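Local structure of extracellular invertase (Aspergillus kawachii, 5XH8) at residues S21-L33 and L544-N556. The protein probably hydrolyses sucrose and related beta-fructofuranosides as a family GH32 enzyme, with high activity in transferring fructosyl groups to make fructooligosaccharides such as 1-kestose. Numbering follows the deposited sequence.
Sequences SLFETWRPRAHVL and LVVDNSVLEVYAN
His-31 is gripped through both ring nitrogens by two carboxylates of the hairpin 544-556. Its ND1 donates to OD2 of Asp-547 at 2.7 Å and its NE2 to OE2 of Glu-552, also at 2.7 Å. Both acceptors lie close to the imidazole plane, and each oxygen is met on its anti side, the nitrogen somewhat out of the carboxylate plane. Val-550 lies over one ring face, its CB offset toward the rim and its CG1 3.5 Å from His-31 NE2. The CB of His-31 already points at the hairpin, and a chi1 of -81°, with CG beside the backbone N and anti to the carbonyl carbon, sets the ring between the two acids.

Asp-547 also acts like a clamp on the loop backbone. While OD2 keeps its syn lone pair for the amide of Ala-30 (N to OD2 2.8 Å), OD1 takes the amide of Arg-29 (N to OD1 2.8 Å) in a nearly straight bond. Pro-28 lies against the same carboxylate and sets its CG 4.0 Å from Val-550 CG2.

Further along, the type II' turn from Asp-547 to Val-550 grasps the preceding loop residues. Asn-548 ND2 reaches the carbonyl of Arg-27 from above its plane (ND2 to O 3.0 Å) and adds a weak bond to Thr-25 O. Ser-549 OG, placed by a chi1 of 65° between backbone N and carbonyl carbon, approaches a lone pair of Trp-26 O at 2.6 Å.

Second-shell groups position Glu-552: OE1 makes a salt bridge with Arg-374, and OE2 also accepts from the amide of Leu-372, both on strand 366-385. The N-terminal loop is thus tied to a hairpin of the C-terminal beta-sandwich beside a propeller strand. With both nitrogens placed as donors, the imidazole is probably protonated, and the two buried carboxylates would stabilise its charge.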
loop_
_atom_site.group_PDB
_atom_site.type_symbol
_atom_site.label_atom_id
_atom_site.label_comp_id
_atom_site.label_asym_id
_atom_site.label_seq_id
_atom_site.Cartn_x
_atom_site.Cartn_y
_atom_site.Cartn_z
ATOM N N SER A 21 6.862 -28.959 32.094
ATOM C CA SER A 21 7.360 -29.458 33.372
ATOM C C SER A 21 8.311 -28.466 34.028
ATOM O O SER A 21 8.426 -28.453 35.245
ATOM C CB SER A 21 8.028 -30.844 33.197
ATOM O OG SER A 21 9.194 -30.754 32.393
ATOM N N LEU A 22 8.957 -27.607 33.234
ATOM C CA LEU A 22 9.845 -26.578 33.761
ATOM C C LEU A 22 9.243 -25.150 33.738
ATOM O O LEU A 22 9.978 -24.167 33.755
ATOM C CB LEU A 22 11.168 -26.606 33.017
ATOM C CG LEU A 22 11.968 -27.927 32.993
ATOM C CD1 LEU A 22 13.220 -27.738 32.171
ATOM C CD2 LEU A 22 12.334 -28.388 34.404
ATOM N N PHE A 23 7.923 -25.032 33.777
ATOM C CA PHE A 23 7.273 -23.716 33.715
ATOM C C PHE A 23 7.736 -22.780 34.837
ATOM O O PHE A 23 8.129 -21.640 34.573
ATOM C CB PHE A 23 5.749 -23.869 33.725
ATOM C CG PHE A 23 5.015 -22.575 33.565
ATOM C CD1 PHE A 23 4.845 -22.005 32.305
ATOM C CD2 PHE A 23 4.486 -21.919 34.670
ATOM C CE1 PHE A 23 4.160 -20.785 32.154
ATOM C CE2 PHE A 23 3.815 -20.696 34.527
ATOM C CZ PHE A 23 3.652 -20.140 33.258
ATOM N N GLU A 24 7.754 -23.270 36.077
ATOM C CA GLU A 24 8.143 -22.438 37.220
ATOM C C GLU A 24 9.634 -22.340 37.491
ATOM O O GLU A 24 10.057 -21.464 38.249
ATOM C CB GLU A 24 7.405 -22.886 38.501
ATOM C CG GLU A 24 5.879 -22.760 38.454
ATOM C CD GLU A 24 5.336 -21.308 38.333
ATOM O OE1 GLU A 24 6.118 -20.331 38.395
ATOM O OE2 GLU A 24 4.099 -21.129 38.154
ATOM N N THR A 25 10.439 -23.186 36.847
ATOM C CA THR A 25 11.828 -23.403 37.235
ATOM C C THR A 25 12.618 -22.129 37.357
ATOM O O THR A 25 13.258 -21.877 38.405
ATOM C CB THR A 25 12.529 -24.337 36.226
ATOM O OG1 THR A 25 11.787 -25.553 36.133
ATOM C CG2 THR A 25 13.973 -24.659 36.649
ATOM N N TRP A 26 12.563 -21.329 36.287
ATOM C CA TRP A 26 13.373 -20.119 36.149
ATOM C C TRP A 26 12.530 -18.830 36.040
ATOM O O TRP A 26 13.058 -17.741 35.770
ATOM C CB TRP A 26 14.267 -20.288 34.928
ATOM C CG TRP A 26 15.386 -21.303 35.128
ATOM C CD1 TRP A 26 16.195 -21.444 36.238
ATOM C CD2 TRP A 26 15.846 -22.279 34.175
ATOM N NE1 TRP A 26 17.116 -22.449 36.030
ATOM C CE2 TRP A 26 16.921 -22.984 34.782
ATOM C CE3 TRP A 26 15.457 -22.628 32.867
ATOM C CZ2 TRP A 26 17.605 -24.002 34.129
ATOM C CZ3 TRP A 26 16.144 -23.651 32.212
ATOM C CH2 TRP A 26 17.218 -24.319 32.846
ATOM N N ARG A 27 11.241 -18.972 36.299
ATOM C CA ARG A 27 10.255 -17.931 36.070
ATOM C C ARG A 27 10.335 -16.808 37.109
ATOM O O ARG A 27 10.273 -17.052 38.312
ATOM C CB ARG A 27 8.857 -18.541 36.069
ATOM C CG ARG A 27 7.758 -17.630 35.536
ATOM C CD ARG A 27 6.453 -18.383 35.338
ATOM N NE ARG A 27 5.391 -17.465 34.943
ATOM C CZ ARG A 27 5.174 -16.985 33.714
ATOM N NH1 ARG A 27 5.917 -17.350 32.672
ATOM N NH2 ARG A 27 4.183 -16.122 33.524
ATOM N N PRO A 28 10.438 -15.565 36.637
ATOM C CA PRO A 28 10.434 -14.467 37.587
ATOM C C PRO A 28 9.035 -14.218 38.174
ATOM O O PRO A 28 8.022 -14.637 37.587
ATOM C CB PRO A 28 10.939 -13.298 36.744
ATOM C CG PRO A 28 10.464 -13.600 35.372
ATOM C CD PRO A 28 10.544 -15.090 35.247
ATOM N N ARG A 29 8.988 -13.542 39.318
ATOM C CA ARG A 29 7.711 -13.107 39.928
ATOM C C ARG A 29 7.429 -11.602 39.900
ATOM O O ARG A 29 6.271 -11.199 40.076
ATOM C CB ARG A 29 7.625 -13.621 41.370
ATOM C CG ARG A 29 8.582 -12.973 42.353
ATOM C CD ARG A 29 8.207 -13.336 43.797
ATOM N NE ARG A 29 8.311 -14.777 44.058
ATOM C CZ ARG A 29 8.946 -15.368 45.082
ATOM N NH1 ARG A 29 9.557 -14.686 46.066
ATOM N NH2 ARG A 29 8.942 -16.697 45.141
ATOM N N ALA A 30 8.470 -10.790 39.729
ATOM C CA ALA A 30 8.372 -9.325 39.800
ATOM C C ALA A 30 8.606 -8.621 38.439
ATOM O O ALA A 30 8.880 -7.415 38.410
ATOM C CB ALA A 30 9.375 -8.794 40.811
ATOM N N HIS A 31 8.492 -9.364 37.333
ATOM C CA HIS A 31 8.753 -8.834 35.984
ATOM C C HIS A 31 7.522 -8.952 35.074
ATOM O O HIS A 31 6.653 -9.805 35.275
ATOM C CB HIS A 31 9.926 -9.584 35.342
ATOM C CG HIS A 31 11.266 -9.101 35.787
ATOM N ND1 HIS A 31 11.793 -9.410 37.021
ATOM C CD2 HIS A 31 12.190 -8.341 35.165
ATOM C CE1 HIS A 31 12.979 -8.850 37.140
ATOM N NE2 HIS A 31 13.247 -8.204 36.023
ATOM N N VAL A 32 7.481 -8.102 34.050
ATOM C CA VAL A 32 6.421 -8.161 33.030
ATOM C C VAL A 32 6.738 -9.231 31.981
ATOM O O VAL A 32 7.728 -9.140 31.260
ATOM C CB VAL A 32 6.194 -6.776 32.337
ATOM C CG1 VAL A 32 5.245 -6.893 31.135
ATOM C CG2 VAL A 32 5.658 -5.798 33.338
ATOM N N LEU A 33 5.870 -10.236 31.915
ATOM C CA LEU A 33 5.921 -11.241 30.890
ATOM C C LEU A 33 4.511 -11.845 30.773
ATOM O O LEU A 33 3.735 -11.753 31.712
ATOM C CB LEU A 33 7.005 -12.298 31.217
ATOM C CG LEU A 33 6.755 -13.405 32.237
ATOM C CD1 LEU A 33 7.960 -14.345 32.264
ATOM C CD2 LEU A 33 6.459 -12.866 33.642
ATOM N N LEU A 544 22.026 -5.298 42.767
ATOM C CA LEU A 544 21.755 -6.545 42.050
ATOM C C LEU A 544 20.318 -6.921 42.367
ATOM O O LEU A 544 19.949 -6.988 43.535
ATOM C CB LEU A 544 22.690 -7.675 42.503
ATOM C CG LEU A 544 24.126 -7.746 41.980
ATOM C CD1 LEU A 544 24.824 -6.408 41.968
ATOM C CD2 LEU A 544 24.931 -8.730 42.819
ATOM N N VAL A 545 19.516 -7.158 41.336
ATOM C CA VAL A 545 18.163 -7.666 41.510
ATOM C C VAL A 545 18.141 -9.028 40.839
ATOM O O VAL A 545 18.340 -9.133 39.615
ATOM C CB VAL A 545 17.089 -6.767 40.871
ATOM C CG1 VAL A 545 15.685 -7.282 41.204
ATOM C CG2 VAL A 545 17.274 -5.318 41.293
ATOM N N VAL A 546 17.894 -10.065 41.635
ATOM C CA VAL A 546 17.812 -11.422 41.140
ATOM C C VAL A 546 16.372 -11.865 41.295
ATOM O O VAL A 546 15.867 -11.979 42.411
ATOM C CB VAL A 546 18.776 -12.349 41.916
ATOM C CG1 VAL A 546 18.582 -13.814 41.528
ATOM C CG2 VAL A 546 20.203 -11.922 41.650
ATOM N N ASP A 547 15.712 -12.117 40.168
ATOM C CA ASP A 547 14.327 -12.572 40.160
ATOM C C ASP A 547 14.291 -13.935 39.470
ATOM O O ASP A 547 13.977 -14.068 38.267
ATOM C CB ASP A 547 13.442 -11.512 39.478
ATOM C CG ASP A 547 11.989 -11.791 39.611
ATOM O OD1 ASP A 547 11.592 -12.818 40.215
ATOM O OD2 ASP A 547 11.208 -10.967 39.089
ATOM N N ASN A 548 14.630 -14.947 40.273
ATOM C CA ASN A 548 14.798 -16.333 39.846
ATOM C C ASN A 548 15.958 -16.485 38.854
ATOM O O ASN A 548 17.089 -16.696 39.293
ATOM C CB ASN A 548 13.469 -16.948 39.383
ATOM C CG ASN A 548 13.368 -18.438 39.707
ATOM O OD1 ASN A 548 14.322 -19.043 40.188
ATOM N ND2 ASN A 548 12.218 -19.021 39.446
ATOM N N SER A 549 15.710 -16.403 37.545
ATOM C CA SER A 549 16.770 -16.430 36.538
ATOM C C SER A 549 17.068 -15.069 35.917
ATOM O O SER A 549 17.994 -14.960 35.124
ATOM C CB SER A 549 16.422 -17.404 35.406
ATOM O OG SER A 549 15.283 -16.992 34.667
ATOM N N VAL A 550 16.299 -14.035 36.240
ATOM C CA VAL A 550 16.550 -12.721 35.671
ATOM C C VAL A 550 17.477 -11.944 36.588
ATOM O O VAL A 550 17.100 -11.635 37.697
ATOM C CB VAL A 550 15.238 -11.927 35.476
ATOM C CG1 VAL A 550 15.537 -10.583 34.830
ATOM C CG2 VAL A 550 14.265 -12.724 34.641
ATOM N N LEU A 551 18.679 -11.618 36.111
ATOM C CA LEU A 551 19.608 -10.766 36.829
ATOM C C LEU A 551 19.665 -9.382 36.183
ATOM O O LEU A 551 19.945 -9.263 34.994
ATOM C CB LEU A 551 21.033 -11.375 36.837
ATOM C CG LEU A 551 22.155 -10.466 37.392
ATOM C CD1 LEU A 551 21.942 -10.062 38.848
ATOM C CD2 LEU A 551 23.494 -11.159 37.221
ATOM N N GLU A 552 19.435 -8.353 36.984
ATOM C CA GLU A 552 19.670 -6.977 36.585
ATOM C C GLU A 552 20.703 -6.345 37.527
ATOM O O GLU A 552 20.536 -6.341 38.751
ATOM C CB GLU A 552 18.366 -6.182 36.582
ATOM C CG GLU A 552 17.340 -6.737 35.582
ATOM C CD GLU A 552 16.110 -5.856 35.390
ATOM O OE1 GLU A 552 16.247 -4.615 35.398
ATOM O OE2 GLU A 552 15.000 -6.398 35.184
ATOM N N VAL A 553 21.764 -5.818 36.928
ATOM C CA VAL A 553 22.840 -5.154 37.636
ATOM C C VAL A 553 22.781 -3.654 37.327
ATOM O O VAL A 553 22.939 -3.259 36.176
ATOM C CB VAL A 553 24.199 -5.718 37.180
ATOM C CG1 VAL A 553 25.342 -5.038 37.946
ATOM C CG2 VAL A 553 24.228 -7.233 37.367
ATOM N N TYR A 554 22.537 -2.848 38.357
ATOM C CA TYR A 554 22.576 -1.404 38.286
ATOM C C TYR A 554 23.797 -0.826 39.030
ATOM O O TYR A 554 24.222 -1.371 40.080
ATOM C CB TYR A 554 21.315 -0.817 38.902
ATOM C CG TYR A 554 20.008 -1.204 38.208
ATOM C CD1 TYR A 554 19.361 -2.407 38.496
ATOM C CD2 TYR A 554 19.412 -0.348 37.281
ATOM C CE1 TYR A 554 18.165 -2.758 37.863
ATOM C CE2 TYR A 554 18.204 -0.673 36.653
ATOM C CZ TYR A 554 17.588 -1.880 36.932
ATOM O OH TYR A 554 16.398 -2.174 36.301
ATOM N N ALA A 555 24.320 0.296 38.514
ATOM C CA ALA A 555 25.411 1.037 39.189
ATOM C C ALA A 555 25.277 2.545 39.025
ATOM O O ALA A 555 25.081 3.058 37.899
ATOM C CB ALA A 555 26.775 0.570 38.711
ATOM N N ASN A 556 25.301 3.244 40.165
ATOM C CA ASN A 556 25.557 4.682 40.217
ATOM C C ASN A 556 24.488 5.498 39.497
ATOM O O ASN A 556 24.760 6.604 39.021
ATOM C CB ASN A 556 26.965 4.974 39.663
ATOM C CG ASN A 556 28.071 4.466 40.587
ATOM O OD1 ASN A 556 28.825 5.260 41.148
ATOM N ND2 ASN A 556 28.189 3.156 40.733
#